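Local coordinates for cytoplasmic protein (PDB 7LPO) that probably hydrolyses the beta-glucosidic bond of steryl glucosides, acting as a sterylglucosidase of glycoside hydrolase family 5, at residues F214-K219 with D403-H408; P272-I277 with V398-D403; I709-V714 with L730-T735; S686-Y691 with E767-G772. All coordinates share one frame; numbering follows the deposited sequence.

Interaction 1 of 4, residues F214-K219 with D403-H408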
# COMPACT_ATOMS: atom_id res chain seq x y z
N PHE A 214 -2.56 20.98 6.04
CA PHE A 214 -3.87 21.17 6.64
C PHE A 214 -4.28 19.93 7.44
O PHE A 214 -4.59 20.02 8.63
CB PHE A 214 -4.92 21.47 5.55
CG PHE A 214 -4.86 22.86 4.97
CD1 PHE A 214 -4.07 23.86 5.52
CD2 PHE A 214 -5.64 23.18 3.86
CE1 PHE A 214 -4.07 25.15 4.98
CE2 PHE A 214 -5.63 24.47 3.32
CZ PHE A 214 -4.84 25.45 3.87
N PHE A 215 -4.26 18.77 6.79
CA PHE A 215 -4.80 17.55 7.38
C PHE A 215 -4.15 17.23 8.73
O PHE A 215 -4.84 16.92 9.71
CB PHE A 215 -4.61 16.38 6.41
CG PHE A 215 -5.31 15.10 6.83
CD1 PHE A 215 -6.67 14.93 6.59
CD2 PHE A 215 -4.60 14.08 7.44
CE1 PHE A 215 -7.31 13.77 6.95
CE2 PHE A 215 -5.25 12.91 7.81
CZ PHE A 215 -6.61 12.76 7.55
N PHE A 216 -2.82 17.26 8.79
CA PHE A 216 -2.10 16.79 9.96
C PHE A 216 -1.72 17.90 10.92
O PHE A 216 -1.46 17.60 12.09
CB PHE A 216 -0.81 16.06 9.55
CG PHE A 216 -1.02 14.68 9.04
CD1 PHE A 216 -1.59 13.72 9.84
CD2 PHE A 216 -0.65 14.35 7.76
CE1 PHE A 216 -1.79 12.45 9.37
CE2 PHE A 216 -0.84 13.07 7.29
CZ PHE A 216 -1.41 12.12 8.09
N ALA A 217 -1.67 19.16 10.46
CA ALA A 217 -1.11 20.20 11.31
C ALA A 217 -1.69 21.58 11.02
O ALA A 217 -1.03 22.59 11.32
CB ALA A 217 0.42 20.25 11.14
N GLY A 218 -2.90 21.66 10.46
CA GLY A 218 -3.51 22.96 10.20
C GLY A 218 -3.57 23.86 11.42
O GLY A 218 -3.41 25.08 11.31
N LYS A 219 -3.78 23.28 12.60
CA LYS A 219 -3.90 24.10 13.81
C LYS A 219 -2.58 24.77 14.18
O LYS A 219 -2.58 25.79 14.88
CB LYS A 219 -4.40 23.26 14.99
CG LYS A 219 -5.87 22.89 14.89
CD LYS A 219 -6.33 22.05 16.08
CE LYS A 219 -6.00 20.58 15.88
NZ LYS A 219 -6.77 19.68 16.81
N ASP A 403 4.79 14.02 16.27
CA ASP A 403 3.98 15.14 16.72
C ASP A 403 2.64 15.25 16.03
O ASP A 403 1.71 15.82 16.61
CB ASP A 403 4.74 16.45 16.52
CG ASP A 403 6.06 16.48 17.25
OD1 ASP A 403 6.19 15.76 18.26
OD2 ASP A 403 6.97 17.22 16.80
N PHE A 404 2.50 14.74 14.80
CA PHE A 404 1.28 14.98 14.04
C PHE A 404 0.67 13.68 13.53
O PHE A 404 -0.54 13.48 13.67
CB PHE A 404 1.58 15.92 12.87
CG PHE A 404 2.02 17.29 13.31
CD1 PHE A 404 1.17 18.11 14.03
CD2 PHE A 404 3.29 17.76 13.01
CE1 PHE A 404 1.56 19.37 14.44
CE2 PHE A 404 3.69 19.03 13.43
CZ PHE A 404 2.82 19.83 14.14
N TRP A 405 1.47 12.79 12.95
CA TRP A 405 0.92 11.53 12.49
C TRP A 405 0.39 10.71 13.67
O TRP A 405 -0.72 10.17 13.63
CB TRP A 405 1.95 10.72 11.71
CG TRP A 405 1.35 9.42 11.28
CD1 TRP A 405 0.56 9.19 10.19
CD2 TRP A 405 1.44 8.18 11.97
NE1 TRP A 405 0.17 7.88 10.14
CE2 TRP A 405 0.69 7.24 11.23
CE3 TRP A 405 2.08 7.76 13.14
CZ2 TRP A 405 0.58 5.91 11.62
CZ3 TRP A 405 1.97 6.44 13.52
CH2 TRP A 405 1.23 5.53 12.76
N ALA A 406 1.18 10.60 14.74
CA ALA A 406 0.79 9.75 15.86
C ALA A 406 -0.49 10.26 16.50
O ALA A 406 -1.35 9.46 16.90
CB ALA A 406 1.92 9.68 16.88
N LEU A 407 -0.65 11.58 16.58
CA LEU A 407 -1.86 12.14 17.16
C LEU A 407 -3.08 11.78 16.33
O LEU A 407 -4.13 11.42 16.87
CB LEU A 407 -1.72 13.66 17.28
CG LEU A 407 -2.84 14.43 17.97
CD1 LEU A 407 -3.19 13.85 19.32
CD2 LEU A 407 -2.40 15.89 18.10
N HIS A 408 -2.97 11.86 15.00
CA HIS A 408 -4.06 11.39 14.15
C HIS A 408 -4.34 9.91 14.39
O HIS A 408 -5.50 9.48 14.40
CB HIS A 408 -3.74 11.63 12.67
CG HIS A 408 -4.54 10.78 11.74
ND1 HIS A 408 -5.87 11.02 11.47
CD2 HIS A 408 -4.22 9.65 11.05
CE1 HIS A 408 -6.33 10.09 10.65
NE2 HIS A 408 -5.35 9.26 10.37
O HOH W 1 -2.43 15.41 13.45

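Interaction 2 of 4, residues P272-I277 with V398-D403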
# COMPACT_ATOMS: atom_id res chain seq x y z
N PRO A 272 0.52 8.16 4.12
CA PRO A 272 0.09 9.55 4.30
C PRO A 272 1.15 10.56 3.88
O PRO A 272 2.34 10.37 4.13
CB PRO A 272 -0.19 9.64 5.80
CG PRO A 272 0.67 8.57 6.40
CD PRO A 272 0.67 7.44 5.40
N GLY A 273 0.70 11.65 3.26
CA GLY A 273 1.62 12.71 2.88
C GLY A 273 2.02 13.56 4.07
O GLY A 273 1.27 13.73 5.03
N GLU A 274 3.24 14.10 4.00
CA GLU A 274 3.78 14.95 5.05
C GLU A 274 3.60 16.43 4.75
O GLU A 274 3.93 17.27 5.59
CB GLU A 274 5.28 14.64 5.27
CG GLU A 274 5.62 13.16 5.17
CD GLU A 274 7.00 12.81 5.75
OE1 GLU A 274 7.20 11.65 6.17
OE2 GLU A 274 7.89 13.70 5.78
N GLY A 275 3.09 16.76 3.57
CA GLY A 275 2.98 18.15 3.17
C GLY A 275 4.29 18.89 3.31
O GLY A 275 5.36 18.40 2.93
N LEU A 276 4.22 20.09 3.86
CA LEU A 276 5.40 20.90 4.10
C LEU A 276 5.96 20.72 5.51
O LEU A 276 6.94 21.39 5.86
CB LEU A 276 5.07 22.36 3.85
CG LEU A 276 4.82 22.68 2.38
CD1 LEU A 276 4.27 24.07 2.22
CD2 LEU A 276 6.11 22.51 1.58
N ILE A 277 5.37 19.84 6.31
CA ILE A 277 5.75 19.71 7.71
C ILE A 277 7.18 19.21 7.81
O ILE A 277 7.53 18.17 7.23
CB ILE A 277 4.80 18.76 8.45
CG1 ILE A 277 3.37 19.30 8.47
CG2 ILE A 277 5.29 18.53 9.85
CD1 ILE A 277 2.34 18.22 8.75
N VAL A 398 10.21 20.25 14.90
CA VAL A 398 9.07 19.32 14.88
C VAL A 398 9.47 18.00 14.24
O VAL A 398 10.39 17.91 13.42
CB VAL A 398 7.85 19.92 14.14
CG1 VAL A 398 7.32 21.16 14.86
CG2 VAL A 398 8.21 20.22 12.69
N ASP A 399 8.73 16.95 14.60
CA ASP A 399 8.86 15.61 14.04
C ASP A 399 7.50 15.22 13.50
O ASP A 399 6.55 15.04 14.28
CB ASP A 399 9.33 14.63 15.12
CG ASP A 399 9.58 13.23 14.57
OD1 ASP A 399 8.86 12.81 13.64
OD2 ASP A 399 10.50 12.56 15.09
N PHE A 400 7.39 15.08 12.18
CA PHE A 400 6.09 14.79 11.58
C PHE A 400 5.47 13.54 12.19
O PHE A 400 4.28 13.53 12.53
CB PHE A 400 6.22 14.62 10.07
CG PHE A 400 4.99 14.06 9.42
CD1 PHE A 400 3.84 14.81 9.34
CD2 PHE A 400 4.98 12.78 8.91
CE1 PHE A 400 2.70 14.30 8.75
CE2 PHE A 400 3.84 12.26 8.32
CZ PHE A 400 2.69 13.03 8.25
N VAL A 401 6.26 12.48 12.36
CA VAL A 401 5.71 11.19 12.76
C VAL A 401 5.28 11.23 14.22
O VAL A 401 4.21 10.72 14.57
CB VAL A 401 6.71 10.06 12.51
CG1 VAL A 401 6.21 8.76 13.13
CG2 VAL A 401 6.95 9.88 11.03
N ASP A 402 6.10 11.82 15.10
CA ASP A 402 5.77 11.79 16.52
C ASP A 402 4.75 12.85 16.91
O ASP A 402 3.94 12.63 17.82
CB ASP A 402 7.02 11.98 17.39
CG ASP A 402 8.16 11.07 17.01
OD1 ASP A 402 7.91 9.95 16.50
OD2 ASP A 402 9.33 11.47 17.24
N ASP A 403 4.79 14.02 16.27
CA ASP A 403 3.98 15.14 16.72
C ASP A 403 2.64 15.25 16.03
O ASP A 403 1.71 15.82 16.61
CB ASP A 403 4.74 16.45 16.52
CG ASP A 403 6.06 16.48 17.25
OD1 ASP A 403 6.19 15.76 18.26
OD2 ASP A 403 6.97 17.22 16.80

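Interaction 3 of 4, residues I709-V714 with L730-T735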
# COMPACT_ATOMS: atom_id res chain seq x y z
N ILE A 709 1.94 -26.90 5.68
CA ILE A 709 2.74 -26.23 4.67
C ILE A 709 1.98 -26.30 3.35
O ILE A 709 1.44 -27.35 3.00
CB ILE A 709 4.14 -26.88 4.54
CG1 ILE A 709 5.02 -26.47 5.72
CG2 ILE A 709 4.77 -26.52 3.21
CD1 ILE A 709 6.18 -27.43 5.99
N TYR A 710 1.95 -25.18 2.63
CA TYR A 710 1.37 -25.13 1.30
C TYR A 710 2.44 -25.52 0.28
O TYR A 710 3.53 -24.94 0.27
CB TYR A 710 0.84 -23.72 1.00
CG TYR A 710 0.49 -23.47 -0.45
CD1 TYR A 710 -0.67 -24.00 -1.01
CD2 TYR A 710 1.29 -22.67 -1.25
CE1 TYR A 710 -0.99 -23.76 -2.33
CE2 TYR A 710 0.98 -22.44 -2.56
CZ TYR A 710 -0.17 -22.98 -3.11
OH TYR A 710 -0.49 -22.73 -4.42
N LEU A 711 2.12 -26.49 -0.57
CA LEU A 711 3.02 -26.89 -1.66
C LEU A 711 2.33 -26.69 -3.00
O LEU A 711 1.41 -27.46 -3.34
CB LEU A 711 3.46 -28.34 -1.50
CG LEU A 711 4.25 -28.69 -0.24
CD1 LEU A 711 4.43 -30.20 -0.16
CD2 LEU A 711 5.59 -28.00 -0.20
N PRO A 712 2.72 -25.71 -3.80
CA PRO A 712 1.93 -25.36 -4.99
C PRO A 712 2.08 -26.36 -6.13
O PRO A 712 3.19 -26.77 -6.48
CB PRO A 712 2.46 -23.97 -5.39
CG PRO A 712 3.87 -23.95 -4.86
CD PRO A 712 3.87 -24.80 -3.60
N PHE A 713 0.94 -26.73 -6.72
CA PHE A 713 0.95 -27.46 -7.98
C PHE A 713 1.81 -26.76 -9.02
O PHE A 713 2.40 -27.41 -9.89
CB PHE A 713 -0.48 -27.58 -8.54
CG PHE A 713 -1.37 -28.51 -7.78
CD1 PHE A 713 -0.89 -29.69 -7.24
CD2 PHE A 713 -2.71 -28.20 -7.62
CE1 PHE A 713 -1.73 -30.54 -6.55
CE2 PHE A 713 -3.55 -29.04 -6.94
CZ PHE A 713 -3.06 -30.22 -6.40
N VAL A 714 1.86 -25.42 -8.96
CA VAL A 714 2.63 -24.63 -9.92
C VAL A 714 4.07 -25.13 -10.01
O VAL A 714 4.68 -25.11 -11.08
CB VAL A 714 2.57 -23.14 -9.52
CG1 VAL A 714 3.75 -22.40 -10.08
CG2 VAL A 714 1.28 -22.53 -9.98
N LEU A 730 -4.94 -32.90 -10.67
CA LEU A 730 -3.64 -32.40 -10.27
C LEU A 730 -3.18 -33.12 -9.01
O LEU A 730 -3.97 -33.37 -8.10
CB LEU A 730 -3.68 -30.89 -10.04
CG LEU A 730 -3.89 -30.07 -11.31
CD1 LEU A 730 -4.12 -28.60 -11.01
CD2 LEU A 730 -2.70 -30.25 -12.24
N SER A 731 -1.90 -33.46 -8.96
CA SER A 731 -1.37 -34.25 -7.85
C SER A 731 0.11 -33.95 -7.68
O SER A 731 0.85 -33.82 -8.66
CB SER A 731 -1.61 -35.75 -8.10
OG SER A 731 -0.79 -36.56 -7.29
N LEU A 732 0.52 -33.84 -6.42
CA LEU A 732 1.92 -33.58 -6.10
C LEU A 732 2.77 -34.82 -6.35
O LEU A 732 2.37 -35.95 -6.05
CB LEU A 732 2.07 -33.15 -4.65
CG LEU A 732 1.52 -31.78 -4.25
CD1 LEU A 732 1.71 -31.58 -2.74
CD2 LEU A 732 2.18 -30.67 -5.00
N ASP A 733 3.95 -34.60 -6.91
CA ASP A 733 4.95 -35.65 -7.15
C ASP A 733 6.26 -35.13 -6.55
O ASP A 733 7.09 -34.56 -7.27
CB ASP A 733 5.08 -35.98 -8.64
CG ASP A 733 5.95 -37.21 -8.90
OD1 ASP A 733 6.26 -37.93 -7.93
OD2 ASP A 733 6.33 -37.46 -10.07
N VAL A 734 6.44 -35.32 -5.24
CA VAL A 734 7.55 -34.73 -4.52
C VAL A 734 8.26 -35.77 -3.67
O VAL A 734 7.70 -36.81 -3.31
CB VAL A 734 7.11 -33.56 -3.61
CG1 VAL A 734 6.52 -32.41 -4.40
CG2 VAL A 734 6.08 -34.06 -2.57
N THR A 735 9.51 -35.45 -3.32
CA THR A 735 10.29 -36.18 -2.32
C THR A 735 10.44 -35.28 -1.10
O THR A 735 10.78 -34.10 -1.24
CB THR A 735 11.66 -36.57 -2.88
OG1 THR A 735 11.50 -37.64 -3.82
CG2 THR A 735 12.58 -37.02 -1.74

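Interaction 4 of 4, residues S686-Y691 with E767-G772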
# COMPACT_ATOMS: atom_id res chain seq x y z
N SER A 686 15.51 -25.45 -9.16
CA SER A 686 15.57 -26.82 -8.66
C SER A 686 14.27 -27.28 -8.02
O SER A 686 14.06 -28.50 -7.89
CB SER A 686 16.69 -26.96 -7.64
OG SER A 686 16.40 -26.21 -6.46
N THR A 687 13.39 -26.35 -7.64
CA THR A 687 12.18 -26.58 -6.85
C THR A 687 12.49 -26.88 -5.40
O THR A 687 11.56 -27.10 -4.61
CB THR A 687 11.29 -27.71 -7.40
OG1 THR A 687 11.84 -28.99 -7.03
CG2 THR A 687 11.17 -27.62 -8.91
N LYS A 688 13.76 -26.84 -5.00
CA LYS A 688 14.14 -27.21 -3.64
C LYS A 688 13.58 -26.22 -2.63
O LYS A 688 13.72 -25.00 -2.79
CB LYS A 688 15.66 -27.30 -3.52
CG LYS A 688 16.22 -28.55 -4.19
CD LYS A 688 17.72 -28.47 -4.36
CE LYS A 688 18.34 -29.86 -4.33
NZ LYS A 688 19.84 -29.77 -4.42
N PHE A 689 12.95 -26.76 -1.59
CA PHE A 689 12.34 -25.99 -0.52
C PHE A 689 12.89 -26.53 0.79
O PHE A 689 12.92 -27.75 0.99
CB PHE A 689 10.82 -26.13 -0.56
CG PHE A 689 10.12 -25.54 0.62
CD1 PHE A 689 10.10 -24.17 0.82
CD2 PHE A 689 9.44 -26.35 1.50
CE1 PHE A 689 9.42 -23.63 1.89
CE2 PHE A 689 8.76 -25.81 2.57
CZ PHE A 689 8.75 -24.45 2.76
N LYS A 690 13.31 -25.63 1.67
CA LYS A 690 13.83 -26.01 2.98
C LYS A 690 13.25 -25.09 4.03
O LYS A 690 13.35 -23.86 3.92
CB LYS A 690 15.36 -25.96 3.00
CG LYS A 690 15.96 -26.24 4.37
CD LYS A 690 17.42 -26.65 4.26
CE LYS A 690 17.94 -27.18 5.60
NZ LYS A 690 19.28 -26.62 5.94
N TYR A 691 12.63 -25.68 5.05
CA TYR A 691 12.01 -24.94 6.14
C TYR A 691 12.60 -25.42 7.46
O TYR A 691 12.58 -26.63 7.75
CB TYR A 691 10.50 -25.15 6.12
CG TYR A 691 9.76 -24.45 7.23
CD1 TYR A 691 10.13 -23.18 7.64
CD2 TYR A 691 8.69 -25.06 7.86
CE1 TYR A 691 9.46 -22.53 8.65
CE2 TYR A 691 8.00 -24.41 8.87
CZ TYR A 691 8.39 -23.15 9.25
OH TYR A 691 7.69 -22.51 10.25
N GLU A 767 12.68 -30.71 4.02
CA GLU A 767 13.10 -30.36 2.67
C GLU A 767 12.20 -31.05 1.66
O GLU A 767 11.83 -32.21 1.83
CB GLU A 767 14.56 -30.75 2.45
CG GLU A 767 15.50 -30.17 3.48
CD GLU A 767 16.83 -30.90 3.55
OE1 GLU A 767 17.67 -30.66 2.67
OE2 GLU A 767 17.02 -31.72 4.49
N VAL A 768 11.86 -30.31 0.60
CA VAL A 768 10.91 -30.76 -0.41
C VAL A 768 11.48 -30.43 -1.78
O VAL A 768 12.10 -29.37 -1.96
CB VAL A 768 9.53 -30.10 -0.22
CG1 VAL A 768 8.56 -30.54 -1.32
CG2 VAL A 768 8.97 -30.41 1.16
N GLN A 769 11.27 -31.32 -2.74
CA GLN A 769 11.54 -30.99 -4.13
C GLN A 769 10.67 -31.87 -5.02
O GLN A 769 10.27 -32.97 -4.62
CB GLN A 769 13.01 -31.17 -4.51
CG GLN A 769 13.55 -32.58 -4.40
CD GLN A 769 15.06 -32.63 -4.58
OE1 GLN A 769 15.59 -32.11 -5.57
NE2 GLN A 769 15.75 -33.23 -3.63
N ARG A 770 10.40 -31.38 -6.22
CA ARG A 770 9.69 -32.19 -7.20
C ARG A 770 10.58 -33.31 -7.70
O ARG A 770 11.75 -33.09 -8.05
CB ARG A 770 9.22 -31.33 -8.37
CG ARG A 770 8.36 -32.10 -9.36
CD ARG A 770 7.89 -31.20 -10.50
NE ARG A 770 7.11 -31.95 -11.48
CZ ARG A 770 7.64 -32.56 -12.54
NH1 ARG A 770 8.94 -32.52 -12.78
NH2 ARG A 770 6.85 -33.23 -13.37
N ASN A 771 10.04 -34.53 -7.74
CA ASN A 771 10.77 -35.66 -8.29
C ASN A 771 11.06 -35.42 -9.76
O ASN A 771 10.14 -35.22 -10.56
CB ASN A 771 9.95 -36.93 -8.12
CG ASN A 771 9.88 -37.36 -6.68
OD1 ASN A 771 10.87 -37.28 -5.95
ND2 ASN A 771 8.70 -37.80 -6.25
N GLY A 772 12.34 -35.45 -10.12
CA GLY A 772 12.74 -35.22 -11.49
C GLY A 772 12.94 -33.77 -11.85
O GLY A 772 13.01 -33.46 -13.05
O HOH W 2 15.80 -30.68 -8.58

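Interaction 1 of 4, residues F214-K219 with D403-H408
Phe215 and Phe216 meet Trp405 and His408 in an aromatic cluster where helices 206-221 and 400-419 cross, their short local axes 9.0 Å apart and inclined at 111°. The interlocked part centres on Phe216. Its edge is turned toward the imidazole face of His408 in an offset edge-to-face pair, with planes at 80°, and CE1 of Phe216 also reaches CB of His408 (3.9 Å), close to the plane of the phenyl ring. Phe215 comes over one face of the same imidazole, its CE2 4.2 Å from His408 ND1, a nitrogen already hydrogen-bonded to Gln237. Trp405 lies alongside Phe216 and points the same way, CD1 approaching Phe216 CE1 at 4.1 Å.

Packing is less intimate toward the exposed Lys219 and Leu407. No direct polar bond joins the two segments; a single water donates to both Phe216 O (2.8 Å) and Phe404 O, bridging one backbone carbonyl of each helix. Beside it, the Phe404 ring is sandwiched between Asp403 CB on one face and Ala217 CB on the other. A chi1 of -63°, with CG anti to the carbonyl carbon, turns the ring there, and Ala217 CB comes to 3.6 Å from Phe404 CE1.

Interaction 2 of 4, residues P272-I277 with V398-D403
Phe400, in the first turn of helix 400-419, plugs against the type II' beta turn Glu274-Ile277, and the helix start behind it is N-capped by Asp399. Three kinds of interaction can be separated.

The first is CH-pi: Glu274 CB lies almost exactly above the centre of the Phe400 ring, 4.0 Å from the centroid. The glutamate chain then runs obliquely across that face, extended beyond CG, bringing OE1 to 3.7 Å from Phe400 CD2; its carboxylate is drawn on to a salt bridge with Arg433.

The second is aliphatic. Ile277 CD1 approaches the rim of the ring near its plane, 3.8 Å from Phe400 CD1, while its other branch, CG2, touches Phe400 CB and, more loosely, Val398 CG2. With Phe400 CG anti to the backbone N (chi1 169°), the ring projects from the helix into the corner between Glu274 and Ile277.

The third is polar and local to the helix start. Asp399 OD1 accepts weak bonds from Val401 N and Asp402 N. A firmer bond runs the other way: Asp399 N donates to Asp403 OD2 at 2.8 Å, nearly straight at 169°, and meets that oxygen from above the carboxylate plane.

Interaction 3 of 4, residues I709-V714 with L730-T735
Leu730 and Leu732 are the two bumps that 730-735 presents to 709-714, and Phe713 is wedged so that it meets both. Leu730 CB rides over the middle of the Phe713 ring, 3.6 Å from its centroid and 12° off the ring normal, a close CH-pi contact. One branch continues the cover, Leu730 CD1 lying 3.7 Å from Phe713 CD2, so the leucine follows the ring rather than touching it at a single point.

Leu732 fills the hollow between Leu711 and Phe713. Its CG is anti to the carbonyl carbon (chi1 -69°), which carries the fork toward the opposing segment, where the two methyls divide the work. CD1 packs against Leu711 CB at 3.9 Å, the two side chains crossing at about a right angle. CD2 enters the corner where the chain turns from strand into helix, 3.7 Å from Leu711 O and 3.9 Å from Phe713 CD1. The interlocking side chains are apolar, though backbone atoms such as Leu711 O and Ser731 N also border the fit.

Pro712 is the N-cap residue of helix 713-716, and Phe713 N is held by Gln748. Beyond the contact, Phe713 also touches Ile655 and Leu732 lies on Tyr716, so the contact sits between helices 652-656 and 713-716 and, through Leu711 on Val768, strand 761-770.

Interaction 4 of 4, residues S686-Y691 with E767-G772
Phe689 O is gripped by two groups of the opposite strand: Val768 N donates to it at 2.8 Å, and Glu767 CA makes a C-H...O contact with it at 3.1 Å. Val768 O mirrors this, receiving Phe689 N at 2.8 Å and the Lys688 CA contact at 3.4 Å. The two reciprocal N-H...O bonds make Phe689 and Val768 a hydrogen-bonded antiparallel pair, and each donor lies in the plane of the carbonyl it meets; Lys690 and Glu767 form the following non-hydrogen-bonded pair. The short strand axes agree, running at 166° to each other.

Past the end of the regular pairing, Thr687 replaces a backbone acceptor with its side chain. Arg770 N donates to Thr687 OG1 at 2.9 Å with an angle of 159°, and a chi1 of 78° turns that hydroxyl between its own N and carbonyl carbon, toward the arginine backbone. Just before it, Ser686 OG accepts from Lys688 N in an ST turn and is also hydrogen-bonded to Asp683. A water donates to Ser686 O and, weakly, to Gln769 OE1.

The two faces differ. On one, Phe689 and Val768 lie side by side, CD2 of the ring 4.1 Å from Val768 CG2, which comes at the ring edge; Tyr716 covers both. On the other, Lys690 and Glu767 run alongside through their aliphatic parts, while Lys690 NZ stays 5.4 Å from Glu767 OE1, a charge attraction at most. One apolar and one polar face is the pattern of an antiparallel sheet in a beta sandwich, consistent with the C-terminal domain of this glycoside hydrolase family.

Overall arrangement
The four contacts form two clusters on opposite sides of the chain's centre. Interactions 1 and 2 share Asp403 and helix 400-419, their centres about 7 Å apart, and join where Phe216 CD2 meets Phe400 CE1 at 3.5 Å. Segment 272-277 starts with the proline of an Asn-Glu-Pro sequence, whose glutamate is probably the acid/base, as in family 5 relatives, so this cluster lies beside the likely catalytic centre. Interactions 3 and 4, centres about 10 Å apart, belong to the C-terminal domain; Thr735 N and Gln769 O, 2.9 Å apart, link their neighbouring strands. Interactions 1 and 4 are about 29 Å apart at their nearest atoms.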